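Local coordinates for protein SsfX3 (Streptomyces sp. SF2575, PDB 3SKV) that probably transfers a salicylyl group to a tetracycline intermediate, using a GDSL/SGNH-type catalytic domain joined to a jelly-roll domain, at residues Y100-P105 with L135-D140; A80-V85 with L157-L162; L239-P244 with I277-P282; H187-G192 with Q221-A226. The protein carries 1 engineered substitution. One frame throughout, in Å; residues are numbered along the deposited sequence.

Contact 1 (Y100-P105 with L135-D140); sequences YEAVGP and LKLDAD
Tyr100 reaches across to the loop 135-140 and takes the backbone N-H of Lys136 on its hydroxyl. The bond from Lys136 N to Tyr100 OH is 2.8 Å long and almost straight, at 175°, and the donor lies at the ring edge, in the ring plane. With chi1 at 73°, CG sits between the backbone N and the carbonyl carbon, which turns the phenol to the loop. Leu135 CD2 rests over one ring face, 4.0 Å from its centroid, a CH-pi contact, and Phe165 packs on the ring nearly parallel to it. Two residues on, Ala102 O accepts from Asp138 N at 2.8 Å, and the small Ala102 CB leaves room for Leu137 CD2. A water serves the polar groups between: it accepts from Ala102 N at 2.7 Å and donates to the carbonyls of Lys136 and Ala139. Ala139 O also meets Glu101 CA in a C-H...O contact (3.4 Å). The carboxylates of Glu101 and Asp140 have partners outside, Arg166 and Arg99. A phenylalanine in place of Tyr100 would probably leave Lys136 N without its acceptor and the loop less firmly tied to the strand. The chemistry is thus mainly that of backbone amides, satisfied by a phenol, a carbonyl and a water across a loop that does not pair regularly with the strand; regular pairing resumes with strand 141-145.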
loop_
_atom_site.group_PDB
_atom_site.type_symbol
_atom_site.label_atom_id
_atom_site.label_comp_id
_atom_site.label_asym_id
_atom_site.label_seq_id
_atom_site.Cartn_x
_atom_site.Cartn_y
_atom_site.Cartn_z
ATOM N N TYR A 100 -17.244 5.990 -12.151
ATOM C CA TYR A 100 -16.226 6.484 -11.248
ATOM C C TYR A 100 -15.853 7.942 -11.459
ATOM O O TYR A 100 -16.246 8.593 -12.435
ATOM C CB TYR A 100 -14.951 5.600 -11.417
ATOM C CG TYR A 100 -14.205 5.866 -12.714
ATOM C CD1 TYR A 100 -14.593 5.256 -13.900
ATOM C CD2 TYR A 100 -13.131 6.758 -12.760
ATOM C CE1 TYR A 100 -13.932 5.523 -15.101
ATOM C CE2 TYR A 100 -12.456 7.024 -13.954
ATOM C CZ TYR A 100 -12.864 6.408 -15.125
ATOM O OH TYR A 100 -12.203 6.667 -16.311
ATOM N N GLU A 101 -14.998 8.415 -10.555
ATOM C CA GLU A 101 -14.385 9.733 -10.571
ATOM C C GLU A 101 -13.018 9.534 -9.929
ATOM O O GLU A 101 -12.931 8.961 -8.834
ATOM C CB GLU A 101 -15.227 10.761 -9.811
ATOM C CG GLU A 101 -14.752 12.188 -10.074
ATOM C CD GLU A 101 -15.305 13.285 -9.184
ATOM O OE1 GLU A 101 -15.917 12.966 -8.135
ATOM O OE2 GLU A 101 -15.102 14.472 -9.530
ATOM N N ALA A 102 -11.949 9.919 -10.650
ATOM C CA ALA A 102 -10.568 9.794 -10.164
ATOM C C ALA A 102 -9.957 11.178 -10.009
ATOM O O ALA A 102 -9.897 11.948 -10.975
ATOM C CB ALA A 102 -9.736 8.921 -11.094
ATOM N N VAL A 103 -9.590 11.521 -8.771
ATOM C CA VAL A 103 -9.031 12.842 -8.474
ATOM C C VAL A 103 -7.540 12.731 -8.150
ATOM O O VAL A 103 -7.153 12.064 -7.178
ATOM C CB VAL A 103 -9.803 13.608 -7.360
ATOM C CG1 VAL A 103 -9.349 15.047 -7.284
ATOM C CG2 VAL A 103 -11.303 13.552 -7.574
ATOM N N GLY A 104 -6.729 13.399 -8.959
ATOM C CA GLY A 104 -5.288 13.445 -8.769
ATOM C C GLY A 104 -4.907 14.488 -7.737
ATOM O O GLY A 104 -5.730 15.358 -7.417
ATOM N N PRO A 105 -3.655 14.441 -7.201
ATOM C CA PRO A 105 -3.233 15.463 -6.215
ATOM C C PRO A 105 -3.176 16.869 -6.813
ATOM O O PRO A 105 -2.793 17.026 -7.979
ATOM C CB PRO A 105 -1.855 14.970 -5.735
ATOM C CG PRO A 105 -1.737 13.550 -6.223
ATOM C CD PRO A 105 -2.564 13.482 -7.472
ATOM N N LEU A 135 -7.617 5.317 -16.954
ATOM C CA LEU A 135 -8.686 6.128 -16.369
ATOM C C LEU A 135 -8.734 7.587 -16.845
ATOM O O LEU A 135 -7.693 8.205 -17.090
ATOM C CB LEU A 135 -8.575 6.121 -14.828
ATOM C CG LEU A 135 -8.710 4.789 -14.090
ATOM C CD1 LEU A 135 -8.432 4.990 -12.638
ATOM C CD2 LEU A 135 -10.089 4.195 -14.243
ATOM N N LYS A 136 -9.954 8.149 -16.879
ATOM C CA LYS A 136 -10.198 9.556 -17.174
ATOM C C LYS A 136 -10.141 10.309 -15.832
ATOM O O LYS A 136 -10.732 9.860 -14.851
ATOM C CB LYS A 136 -11.567 9.740 -17.860
ATOM C CG LYS A 136 -11.580 10.932 -18.788
ATOM C CD LYS A 136 -12.886 11.717 -18.757
ATOM C CE LYS A 136 -12.740 13.129 -19.300
ATOM N NZ LYS A 136 -11.854 13.999 -18.461
ATOM N N LEU A 137 -9.418 11.428 -15.779
ATOM C CA LEU A 137 -9.265 12.202 -14.534
ATOM C C LEU A 137 -10.265 13.323 -14.363
ATOM O O LEU A 137 -10.681 13.925 -15.356
ATOM C CB LEU A 137 -7.846 12.799 -14.417
ATOM C CG LEU A 137 -6.695 11.835 -14.194
ATOM C CD1 LEU A 137 -5.482 12.578 -13.708
ATOM C CD2 LEU A 137 -7.063 10.744 -13.201
ATOM N N ASP A 138 -10.587 13.638 -13.085
ATOM C CA ASP A 138 -11.453 14.732 -12.616
ATOM C C ASP A 138 -12.761 14.868 -13.409
ATOM O O ASP A 138 -13.141 15.965 -13.856
ATOM C CB ASP A 138 -10.668 16.068 -12.554
ATOM C CG ASP A 138 -9.322 15.986 -11.838
ATOM O OD1 ASP A 138 -9.275 15.434 -10.710
ATOM O OD2 ASP A 138 -8.322 16.493 -12.394
ATOM N N ALA A 139 -13.438 13.730 -13.594
ATOM C CA ALA A 139 -14.671 13.664 -14.361
ATOM C C ALA A 139 -15.511 12.482 -13.915
ATOM O O ALA A 139 -14.967 11.453 -13.500
ATOM C CB ALA A 139 -14.340 13.514 -15.840
ATOM N N ASP A 140 -16.842 12.632 -14.017
ATOM C CA ASP A 140 -17.828 11.601 -13.746
ATOM C C ASP A 140 -17.749 10.717 -15.012
ATOM O O ASP A 140 -18.251 11.106 -16.069
ATOM C CB ASP A 140 -19.213 12.256 -13.569
ATOM C CG ASP A 140 -20.385 11.324 -13.278
ATOM O OD1 ASP A 140 -20.219 10.074 -13.416
ATOM O OD2 ASP A 140 -21.479 11.839 -12.938
HETATM O O HOH W 1 -12.407 10.684 -13.246
#

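Contact 2 (A80-V85 with L157-L162); sequences AQTSGV and LWLPTL
Leu159, Thr82 and Val85 make the heart of this contact. Leu159 CD1 meets Val85 CG1 at 3.8 Å, and its CB packs against Thr82 OG1 at 3.6 Å, so the leucine fills the angle between the two residues that begin and end a type II turn. The turn is closed by Val85 N bonding to Thr82 O (3.1 Å); Gly84 suits its third position because phi there is positive, at 78°. One end is tied by the backbone, the other by a side chain. At the first, Leu159 N donates to Val85 O (3.0 Å), and a water bonded to that same carbonyl also donates to Leu159 O. At the second, Thr82 OG1 donates to Pro160 O at 2.8 Å, in the carbonyl plane and on a lone pair. Chi1 of 58° sets OG1 between the threonine's own N and carbonyl carbon, facing the carbonyl of Pro160, while CG2 is turned to Leu159 CD1. Leu163 O is a second hydrogen-bond partner of the hydroxyl, so the two carbonyls probably share its one proton; threonine suits a place where a branched, apolar body must carry one polar tip. Farther along, Ser83 CB lies 3.3 Å from Thr161 O, a fit that favours a small residue. Pro59 of strand 56-60 packs on Thr82, Val85 and Leu159, and Phe165 of strand 164-172 on Thr82, Leu159 and Pro160. The contact lies in the N-terminal beta domain, on its side toward the catalytic domain, where strand 86-91 leaves the turn to pair antiparallel with strand 153-158.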
loop_
_atom_site.group_PDB
_atom_site.type_symbol
_atom_site.label_atom_id
_atom_site.label_comp_id
_atom_site.label_asym_id
_atom_site.label_seq_id
_atom_site.Cartn_x
_atom_site.Cartn_y
_atom_site.Cartn_z
ATOM N N ALA A 80 -6.995 9.102 1.357
ATOM C CA ALA A 80 -8.011 8.646 0.400
ATOM C C ALA A 80 -7.434 8.153 -0.925
ATOM O O ALA A 80 -8.185 7.734 -1.809
ATOM C CB ALA A 80 -9.070 9.726 0.159
ATOM N N GLN A 81 -6.118 8.144 -1.058
ATOM C CA GLN A 81 -5.487 7.608 -2.268
ATOM C C GLN A 81 -5.573 6.100 -2.179
ATOM O O GLN A 81 -5.218 5.514 -1.149
ATOM C CB GLN A 81 -4.064 8.110 -2.441
ATOM C CG GLN A 81 -4.028 9.554 -2.939
ATOM C CD GLN A 81 -2.638 10.135 -2.948
ATOM O OE1 GLN A 81 -1.622 9.424 -2.847
ATOM N NE2 GLN A 81 -2.571 11.455 -3.046
ATOM N N THR A 82 -6.160 5.494 -3.214
ATOM C CA THR A 82 -6.540 4.080 -3.279
ATOM C C THR A 82 -5.418 3.043 -3.524
ATOM O O THR A 82 -5.671 1.951 -4.054
ATOM C CB THR A 82 -7.785 3.926 -4.112
ATOM O OG1 THR A 82 -7.510 4.464 -5.396
ATOM C CG2 THR A 82 -8.979 4.635 -3.500
ATOM N N SER A 83 -4.212 3.361 -3.039
ATOM C CA SER A 83 -3.022 2.530 -3.132
ATOM C C SER A 83 -3.160 1.224 -2.314
ATOM O O SER A 83 -3.366 1.255 -1.089
ATOM C CB SER A 83 -1.811 3.331 -2.675
ATOM O OG SER A 83 -0.648 2.785 -3.269
ATOM N N GLY A 84 -3.095 0.094 -3.021
ATOM C CA GLY A 84 -3.254 -1.238 -2.435
ATOM C C GLY A 84 -4.710 -1.590 -2.160
ATOM O O GLY A 84 -4.995 -2.621 -1.554
ATOM N N VAL A 85 -5.642 -0.725 -2.588
ATOM C CA VAL A 85 -7.073 -0.965 -2.380
ATOM C C VAL A 85 -7.623 -1.778 -3.553
ATOM O O VAL A 85 -7.333 -1.489 -4.726
ATOM C CB VAL A 85 -7.898 0.340 -2.134
ATOM C CG1 VAL A 85 -9.406 0.038 -1.980
ATOM C CG2 VAL A 85 -7.372 1.115 -0.924
ATOM N N LEU A 157 -10.669 -5.720 -8.712
ATOM C CA LEU A 157 -10.416 -4.416 -9.326
ATOM C C LEU A 157 -9.381 -3.730 -8.427
ATOM O O LEU A 157 -9.707 -3.376 -7.287
ATOM C CB LEU A 157 -11.724 -3.590 -9.358
ATOM C CG LEU A 157 -12.547 -3.574 -10.657
ATOM C CD1 LEU A 157 -12.657 -4.949 -11.293
ATOM C CD2 LEU A 157 -13.912 -3.041 -10.398
ATOM N N TRP A 158 -8.124 -3.652 -8.891
ATOM C CA TRP A 158 -7.047 -3.006 -8.154
ATOM C C TRP A 158 -7.063 -1.553 -8.528
ATOM O O TRP A 158 -6.707 -1.166 -9.648
ATOM C CB TRP A 158 -5.706 -3.627 -8.503
ATOM C CG TRP A 158 -5.504 -4.945 -7.861
ATOM C CD1 TRP A 158 -6.113 -6.124 -8.180
ATOM C CD2 TRP A 158 -4.538 -5.249 -6.848
ATOM N NE1 TRP A 158 -5.621 -7.141 -7.385
ATOM C CE2 TRP A 158 -4.656 -6.632 -6.559
ATOM C CE3 TRP A 158 -3.625 -4.475 -6.115
ATOM C CZ2 TRP A 158 -3.881 -7.256 -5.588
ATOM C CZ3 TRP A 158 -2.905 -5.085 -5.113
ATOM C CH2 TRP A 158 -3.010 -6.465 -4.876
ATOM N N LEU A 159 -7.515 -0.756 -7.597
ATOM C CA LEU A 159 -7.714 0.684 -7.736
ATOM C C LEU A 159 -6.395 1.445 -7.946
ATOM O O LEU A 159 -5.349 0.945 -7.521
ATOM C CB LEU A 159 -8.508 1.206 -6.510
ATOM C CG LEU A 159 -9.878 0.507 -6.186
ATOM C CD1 LEU A 159 -10.731 1.393 -5.270
ATOM C CD2 LEU A 159 -10.695 0.224 -7.466
ATOM N N PRO A 160 -6.426 2.618 -8.636
ATOM C CA PRO A 160 -5.190 3.379 -8.880
ATOM C C PRO A 160 -4.415 3.760 -7.622
ATOM O O PRO A 160 -4.992 4.032 -6.574
ATOM C CB PRO A 160 -5.679 4.602 -9.674
ATOM C CG PRO A 160 -7.118 4.730 -9.297
ATOM C CD PRO A 160 -7.590 3.321 -9.226
ATOM N N THR A 161 -3.093 3.787 -7.763
ATOM C CA THR A 161 -2.115 4.002 -6.702
ATOM C C THR A 161 -1.833 5.421 -6.215
ATOM O O THR A 161 -1.551 5.590 -5.025
ATOM C CB THR A 161 -0.833 3.194 -6.968
ATOM O OG1 THR A 161 -0.406 3.423 -8.309
ATOM C CG2 THR A 161 -1.019 1.697 -6.740
ATOM N N LEU A 162 -1.862 6.429 -7.088
ATOM C CA LEU A 162 -1.538 7.802 -6.662
ATOM C C LEU A 162 -2.728 8.773 -6.800
ATOM O O LEU A 162 -2.538 9.993 -6.944
ATOM C CB LEU A 162 -0.307 8.292 -7.465
ATOM C CG LEU A 162 0.932 7.378 -7.393
ATOM C CD1 LEU A 162 1.802 7.489 -8.655
ATOM C CD2 LEU A 162 1.693 7.578 -6.086
HETATM O O HOH W 2 -4.495 -0.949 -5.724
#

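Contact 3 (L239-P244 with I277-P282); sequences LIRDLP and IRERHP
Arg241 lays its aliphatic stem across that of Arg280, CG to CG at 3.4 Å, where helices 234-242 and 266-278 end side by side on one face of the parallel sheet of the SGNH alpha/beta domain. On the side toward the sheet, Ile240 CG2 packs on Ile277 CG1 (3.8 Å), branched apolar residues suited to a surface that meets Ile248. The guanidinium groups of Arg241 and Arg280 lie close (NE to NE 4.5 Å), which the neighbouring carboxylates probably make tolerable. Arg241 leaves its helix extended and then bends at chi3 (59°), which lets NE and NH2 grip both oxygens of Asp242 side-on while NH1 reaches Glu279 OE1 at 3.0 Å. Arg280 places NE and NH2 on the single oxygen Asp242 OD1, each at 3.1 Å, so that this atom accepts three bonds. An alanine in place of Arg241 would probably leave Glu279 without its cationic mate and Asp242 OD2 without the nitrogen that holds it. Next to this salt-bridge network His281 points its ring edge at the end of the first helix: NE2 donates to Ile240 O at 3.1 Å, and Leu243 N reaches that same oxygen from the opposite face of its carbonyl plane.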
loop_
_atom_site.group_PDB
_atom_site.type_symbol
_atom_site.label_atom_id
_atom_site.label_comp_id
_atom_site.label_asym_id
_atom_site.label_seq_id
_atom_site.Cartn_x
_atom_site.Cartn_y
_atom_site.Cartn_z
ATOM N N LEU A 239 -3.904 2.758 14.785
ATOM C CA LEU A 239 -4.592 2.253 13.609
ATOM C C LEU A 239 -4.188 0.786 13.360
ATOM O O LEU A 239 -5.062 -0.077 13.280
ATOM C CB LEU A 239 -4.288 3.139 12.380
ATOM C CG LEU A 239 -5.098 2.860 11.099
ATOM C CD1 LEU A 239 -6.597 2.832 11.383
ATOM C CD2 LEU A 239 -4.835 3.880 10.073
ATOM N N ILE A 240 -2.883 0.505 13.296
ATOM C CA ILE A 240 -2.360 -0.844 13.118
ATOM C C ILE A 240 -2.910 -1.782 14.196
ATOM O O ILE A 240 -3.371 -2.882 13.871
ATOM C CB ILE A 240 -0.817 -0.843 13.075
ATOM C CG1 ILE A 240 -0.305 -0.084 11.826
ATOM C CG2 ILE A 240 -0.275 -2.289 13.126
ATOM C CD1 ILE A 240 1.167 0.274 11.815
ATOM N N ARG A 241 -2.874 -1.336 15.463
ATOM C CA ARG A 241 -3.363 -2.069 16.624
ATOM C C ARG A 241 -4.849 -2.437 16.456
ATOM O O ARG A 241 -5.253 -3.543 16.833
ATOM C CB ARG A 241 -3.196 -1.187 17.878
ATOM C CG ARG A 241 -3.688 -1.819 19.164
ATOM C CD ARG A 241 -3.965 -0.826 20.265
ATOM N NE ARG A 241 -4.972 0.144 19.866
ATOM C CZ ARG A 241 -5.200 1.284 20.503
ATOM N NH1 ARG A 241 -4.454 1.634 21.548
ATOM N NH2 ARG A 241 -6.139 2.109 20.071
ATOM N N ASP A 242 -5.654 -1.492 15.911
ATOM C CA ASP A 242 -7.090 -1.666 15.751
ATOM C C ASP A 242 -7.516 -2.367 14.448
ATOM O O ASP A 242 -8.692 -2.629 14.241
ATOM C CB ASP A 242 -7.809 -0.324 16.002
ATOM C CG ASP A 242 -7.588 0.257 17.412
ATOM O OD1 ASP A 242 -7.412 -0.537 18.368
ATOM O OD2 ASP A 242 -7.577 1.504 17.552
ATOM N N LEU A 243 -6.553 -2.740 13.613
ATOM C CA LEU A 243 -6.757 -3.422 12.332
ATOM C C LEU A 243 -6.466 -4.936 12.465
ATOM O O LEU A 243 -5.587 -5.283 13.248
ATOM C CB LEU A 243 -5.773 -2.804 11.325
ATOM C CG LEU A 243 -6.284 -1.921 10.177
ATOM C CD1 LEU A 243 -7.647 -1.384 10.405
ATOM C CD2 LEU A 243 -5.344 -0.796 9.895
ATOM N N PRO A 244 -7.144 -5.860 11.716
ATOM C CA PRO A 244 -6.747 -7.289 11.799
ATOM C C PRO A 244 -5.370 -7.478 11.134
ATOM O O PRO A 244 -5.071 -6.823 10.107
ATOM C CB PRO A 244 -7.845 -8.025 11.021
ATOM C CG PRO A 244 -8.418 -7.022 10.092
ATOM C CD PRO A 244 -8.199 -5.646 10.691
ATOM N N ILE A 277 0.930 -1.487 19.342
ATOM C CA ILE A 277 0.482 -2.568 18.451
ATOM C C ILE A 277 0.259 -3.867 19.261
ATOM O O ILE A 277 -0.758 -4.548 19.077
ATOM C CB ILE A 277 1.548 -2.767 17.338
ATOM C CG1 ILE A 277 1.554 -1.565 16.338
ATOM C CG2 ILE A 277 1.372 -4.126 16.642
ATOM C CD1 ILE A 277 2.790 -1.544 15.347
ATOM N N ARG A 278 1.220 -4.172 20.174
ATOM C CA ARG A 278 1.247 -5.354 21.009
ATOM C C ARG A 278 0.077 -5.467 21.974
ATOM O O ARG A 278 -0.194 -6.574 22.457
ATOM C CB ARG A 278 2.589 -5.488 21.746
ATOM C CG ARG A 278 3.713 -6.038 20.872
ATOM C CD ARG A 278 3.730 -7.553 20.878
ATOM N NE ARG A 278 4.807 -8.054 20.027
ATOM C CZ ARG A 278 4.659 -8.596 18.818
ATOM N NH1 ARG A 278 3.448 -8.723 18.279
ATOM N NH2 ARG A 278 5.719 -9.006 18.135
ATOM N N GLU A 279 -0.637 -4.350 22.247
ATOM C CA GLU A 279 -1.805 -4.387 23.126
ATOM C C GLU A 279 -2.883 -5.305 22.529
ATOM O O GLU A 279 -3.509 -6.039 23.284
ATOM C CB GLU A 279 -2.378 -2.991 23.339
ATOM C CG GLU A 279 -1.502 -2.047 24.122
ATOM C CD GLU A 279 -1.866 -0.572 24.031
ATOM O OE1 GLU A 279 -2.865 -0.220 23.362
ATOM O OE2 GLU A 279 -1.134 0.242 24.634
ATOM N N ARG A 280 -3.067 -5.278 21.182
ATOM C CA ARG A 280 -4.063 -6.077 20.458
ATOM C C ARG A 280 -3.475 -7.178 19.556
ATOM O O ARG A 280 -4.203 -8.088 19.171
ATOM C CB ARG A 280 -5.108 -5.197 19.729
ATOM C CG ARG A 280 -5.695 -4.080 20.611
ATOM C CD ARG A 280 -7.196 -4.042 20.697
ATOM N NE ARG A 280 -7.845 -3.275 19.643
ATOM C CZ ARG A 280 -8.976 -3.638 19.039
ATOM N NH1 ARG A 280 -9.563 -4.791 19.346
ATOM N NH2 ARG A 280 -9.520 -2.860 18.114
ATOM N N HIS A 281 -2.160 -7.123 19.259
ATOM C CA HIS A 281 -1.437 -8.132 18.483
ATOM C C HIS A 281 -0.253 -8.612 19.338
ATOM O O HIS A 281 0.891 -8.242 19.060
ATOM C CB HIS A 281 -0.963 -7.569 17.123
ATOM C CG HIS A 281 -2.054 -6.996 16.286
ATOM N ND1 HIS A 281 -3.120 -7.772 15.853
ATOM C CD2 HIS A 281 -2.226 -5.729 15.844
ATOM C CE1 HIS A 281 -3.900 -6.957 15.171
ATOM N NE2 HIS A 281 -3.400 -5.722 15.127
ATOM N N PRO A 282 -0.494 -9.392 20.413
ATOM C CA PRO A 282 0.630 -9.781 21.295
ATOM C C PRO A 282 1.642 -10.759 20.726
ATOM O O PRO A 282 2.785 -10.762 21.180
ATOM C CB PRO A 282 -0.066 -10.364 22.527
ATOM C CG PRO A 282 -1.369 -10.863 22.028
ATOM C CD PRO A 282 -1.781 -9.921 20.931
HETATM O O HOH W 3 -10.895 -2.581 15.813
#

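Contact 4 (H187-G192 with Q221-A226); sequences HWIHYG and QSLSFA
Ile189 and Leu223 meet on one face of two neighbouring parallel strands, Ile189 CG2 against Leu223 CD1 at 3.8 Å. The isoleucine's chi1 of -52° puts CG1 anti to the carbonyl carbon, which leaves CG2 anti to the backbone N and turned to the next strand. Tyr191, on the same face, sets its ring across Leu223 at about a right angle, with CD1 4.1 Å from Leu223 CB. This face is mostly apolar there and is covered by helix 234-242, whose Ile240 touches all three; Gln221 starts on it too but bends at chi2, so its amide leads away. On the other face stand His190 and Ser222. His190 has CG anti to the backbone N (chi1 179°), which brings the ring's CD2 edge to 3.5 Å from OG of Ser224, just past the paired residues. Its ND1 bonds to Ser249 and NE2 to Asp193, while Trp208 meets the ring edge-to-face, so the imidazole is fixed in rotation. Ser224 OG donates to Gly192 O at 2.7 Å, tilted out of the carbonyl plane. Gly192 has backbone angles at which a side chain would be jammed against the preceding carbonyl. The backbones pair through Gln221 N to Trp188 O (2.9 Å), His190 N to Gln221 O (3.0 Å) and Leu223 N to His190 O (2.8 Å). The whole is a beta-alpha-beta unit with helix 208-216 as its crossover, and strand 187-192 ends on Gly192, the glycine of the Gly-Asp-Ser motif, whose serine is the nucleophile in GDSL/SGNH enzymes.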
loop_
_atom_site.group_PDB
_atom_site.type_symbol
_atom_site.label_atom_id
_atom_site.label_comp_id
_atom_site.label_asym_id
_atom_site.label_seq_id
_atom_site.Cartn_x
_atom_site.Cartn_y
_atom_site.Cartn_z
ATOM N N HIS A 187 -3.904 -11.490 7.027
ATOM C CA HIS A 187 -3.758 -10.056 6.828
ATOM C C HIS A 187 -2.337 -9.607 6.934
ATOM O O HIS A 187 -1.650 -9.928 7.915
ATOM C CB HIS A 187 -4.630 -9.253 7.805
ATOM C CG HIS A 187 -6.081 -9.440 7.580
ATOM N ND1 HIS A 187 -6.773 -8.641 6.695
ATOM C CD2 HIS A 187 -6.929 -10.342 8.120
ATOM C CE1 HIS A 187 -8.022 -9.081 6.719
ATOM N NE2 HIS A 187 -8.166 -10.097 7.568
ATOM N N TRP A 188 -1.903 -8.819 5.945
ATOM C CA TRP A 188 -0.580 -8.236 5.960
ATOM C C TRP A 188 -0.646 -6.723 5.952
ATOM O O TRP A 188 -1.062 -6.128 4.956
ATOM C CB TRP A 188 0.321 -8.774 4.838
ATOM C CG TRP A 188 1.659 -8.088 4.763
ATOM C CD1 TRP A 188 2.374 -7.548 5.801
ATOM C CD2 TRP A 188 2.422 -7.838 3.576
ATOM N NE1 TRP A 188 3.539 -6.993 5.334
ATOM C CE2 TRP A 188 3.601 -7.165 3.971
ATOM C CE3 TRP A 188 2.249 -8.171 2.211
ATOM C CZ2 TRP A 188 4.600 -6.808 3.053
ATOM C CZ3 TRP A 188 3.234 -7.809 1.301
ATOM C CH2 TRP A 188 4.386 -7.122 1.720
ATOM N N ILE A 189 -0.224 -6.103 7.081
ATOM C CA ILE A 189 -0.147 -4.657 7.226
ATOM C C ILE A 189 1.278 -4.195 6.964
ATOM O O ILE A 189 2.216 -4.677 7.624
ATOM C CB ILE A 189 -0.654 -4.126 8.596
ATOM C CG1 ILE A 189 -2.066 -4.649 8.939
ATOM C CG2 ILE A 189 -0.582 -2.564 8.626
ATOM C CD1 ILE A 189 -2.635 -4.067 10.263
ATOM N N HIS A 190 1.447 -3.255 6.001
ATOM C CA HIS A 190 2.762 -2.682 5.736
ATOM C C HIS A 190 2.702 -1.166 6.006
ATOM O O HIS A 190 1.843 -0.462 5.469
ATOM C CB HIS A 190 3.336 -3.009 4.343
ATOM C CG HIS A 190 4.672 -2.370 4.121
ATOM N ND1 HIS A 190 5.838 -2.900 4.692
ATOM C CD2 HIS A 190 4.978 -1.203 3.497
ATOM C CE1 HIS A 190 6.806 -2.047 4.385
ATOM N NE2 HIS A 190 6.337 -1.013 3.654
ATOM N N TYR A 191 3.620 -0.690 6.866
ATOM C CA TYR A 191 3.724 0.729 7.212
ATOM C C TYR A 191 5.127 1.258 6.925
ATOM O O TYR A 191 6.106 0.577 7.170
ATOM C CB TYR A 191 3.365 0.939 8.700
ATOM C CG TYR A 191 3.616 2.335 9.213
ATOM C CD1 TYR A 191 2.679 3.346 9.028
ATOM C CD2 TYR A 191 4.794 2.652 9.879
ATOM C CE1 TYR A 191 2.928 4.651 9.454
ATOM C CE2 TYR A 191 5.046 3.950 10.325
ATOM C CZ TYR A 191 4.111 4.945 10.106
ATOM O OH TYR A 191 4.328 6.208 10.588
ATOM N N GLY A 192 5.215 2.485 6.472
ATOM C CA GLY A 192 6.509 3.126 6.268
ATOM C C GLY A 192 6.917 3.455 4.847
ATOM O O GLY A 192 6.082 3.538 3.944
ATOM N N GLN A 221 -2.794 -4.583 3.249
ATOM C CA GLN A 221 -3.266 -3.313 3.761
ATOM C C GLN A 221 -2.042 -2.400 3.868
ATOM O O GLN A 221 -1.181 -2.594 4.714
ATOM C CB GLN A 221 -3.944 -3.459 5.116
ATOM C CG GLN A 221 -4.327 -2.130 5.743
ATOM C CD GLN A 221 -5.500 -1.461 5.051
ATOM O OE1 GLN A 221 -6.598 -2.002 5.012
ATOM N NE2 GLN A 221 -5.270 -0.275 4.515
ATOM N N SER A 222 -1.976 -1.416 2.981
ATOM C CA SER A 222 -0.894 -0.448 2.919
ATOM C C SER A 222 -1.251 0.765 3.755
ATOM O O SER A 222 -2.346 1.324 3.624
ATOM C CB SER A 222 -0.652 -0.011 1.475
ATOM O OG SER A 222 0.235 1.105 1.416
ATOM N N LEU A 223 -0.341 1.157 4.626
ATOM C CA LEU A 223 -0.414 2.358 5.435
ATOM C C LEU A 223 0.879 3.128 5.160
ATOM O O LEU A 223 1.445 3.775 6.043
ATOM C CB LEU A 223 -0.598 2.050 6.927
ATOM C CG LEU A 223 -1.889 1.371 7.345
ATOM C CD1 LEU A 223 -1.864 1.045 8.781
ATOM C CD2 LEU A 223 -3.092 2.224 7.062
ATOM N N SER A 224 1.343 3.030 3.900
ATOM C CA SER A 224 2.487 3.728 3.311
ATOM C C SER A 224 1.971 5.045 2.719
ATOM O O SER A 224 1.183 5.038 1.772
ATOM C CB SER A 224 3.101 2.893 2.194
ATOM O OG SER A 224 4.194 2.116 2.656
ATOM N N PHE A 225 2.400 6.183 3.278
ATOM C CA PHE A 225 1.936 7.465 2.748
ATOM C C PHE A 225 3.135 8.364 2.427
ATOM O O PHE A 225 3.087 9.585 2.679
ATOM C CB PHE A 225 0.964 8.122 3.751
ATOM C CG PHE A 225 -0.167 7.240 4.219
ATOM C CD1 PHE A 225 -1.291 7.041 3.424
ATOM C CD2 PHE A 225 -0.119 6.621 5.461
ATOM C CE1 PHE A 225 -2.343 6.226 3.858
ATOM C CE2 PHE A 225 -1.185 5.844 5.909
ATOM C CZ PHE A 225 -2.293 5.650 5.102
ATOM N N ALA A 226 4.233 7.741 1.881
ATOM C CA ALA A 226 5.540 8.368 1.561
ATOM C C ALA A 226 6.193 8.954 2.852
ATOM O O ALA A 226 5.744 8.608 3.938
ATOM C CB ALA A 226 5.396 9.411 0.455
HETATM O O HOH W 4 5.354 5.040 1.336
#

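The four contacts follow the protein from its beta-rich domain to its catalytic one. Contact 1 is nested along the chain within the loop closed by contact 2; their centres are 12 Å apart, and Leu135 CD1 touches Pro160 CG at 3.6 Å. Contact 2 faces the second domain: Ser83 O lies 3.9 Å from Ser222 CB of contact 4, and Leu162 touches Cys196 and Arg199, which follow the family's Gly-Asp-Ser motif. Contact 4 includes Gly192 of that motif, so it probably borders the active site. Contact 3 packs against the Ile189 and Leu223 face of contact 4, Ile240 CG1 to Leu223 CD1 at 3.6 Å. Contacts 1 and 3 lie on opposite sides of the chain's centre, about 34 Å between centres.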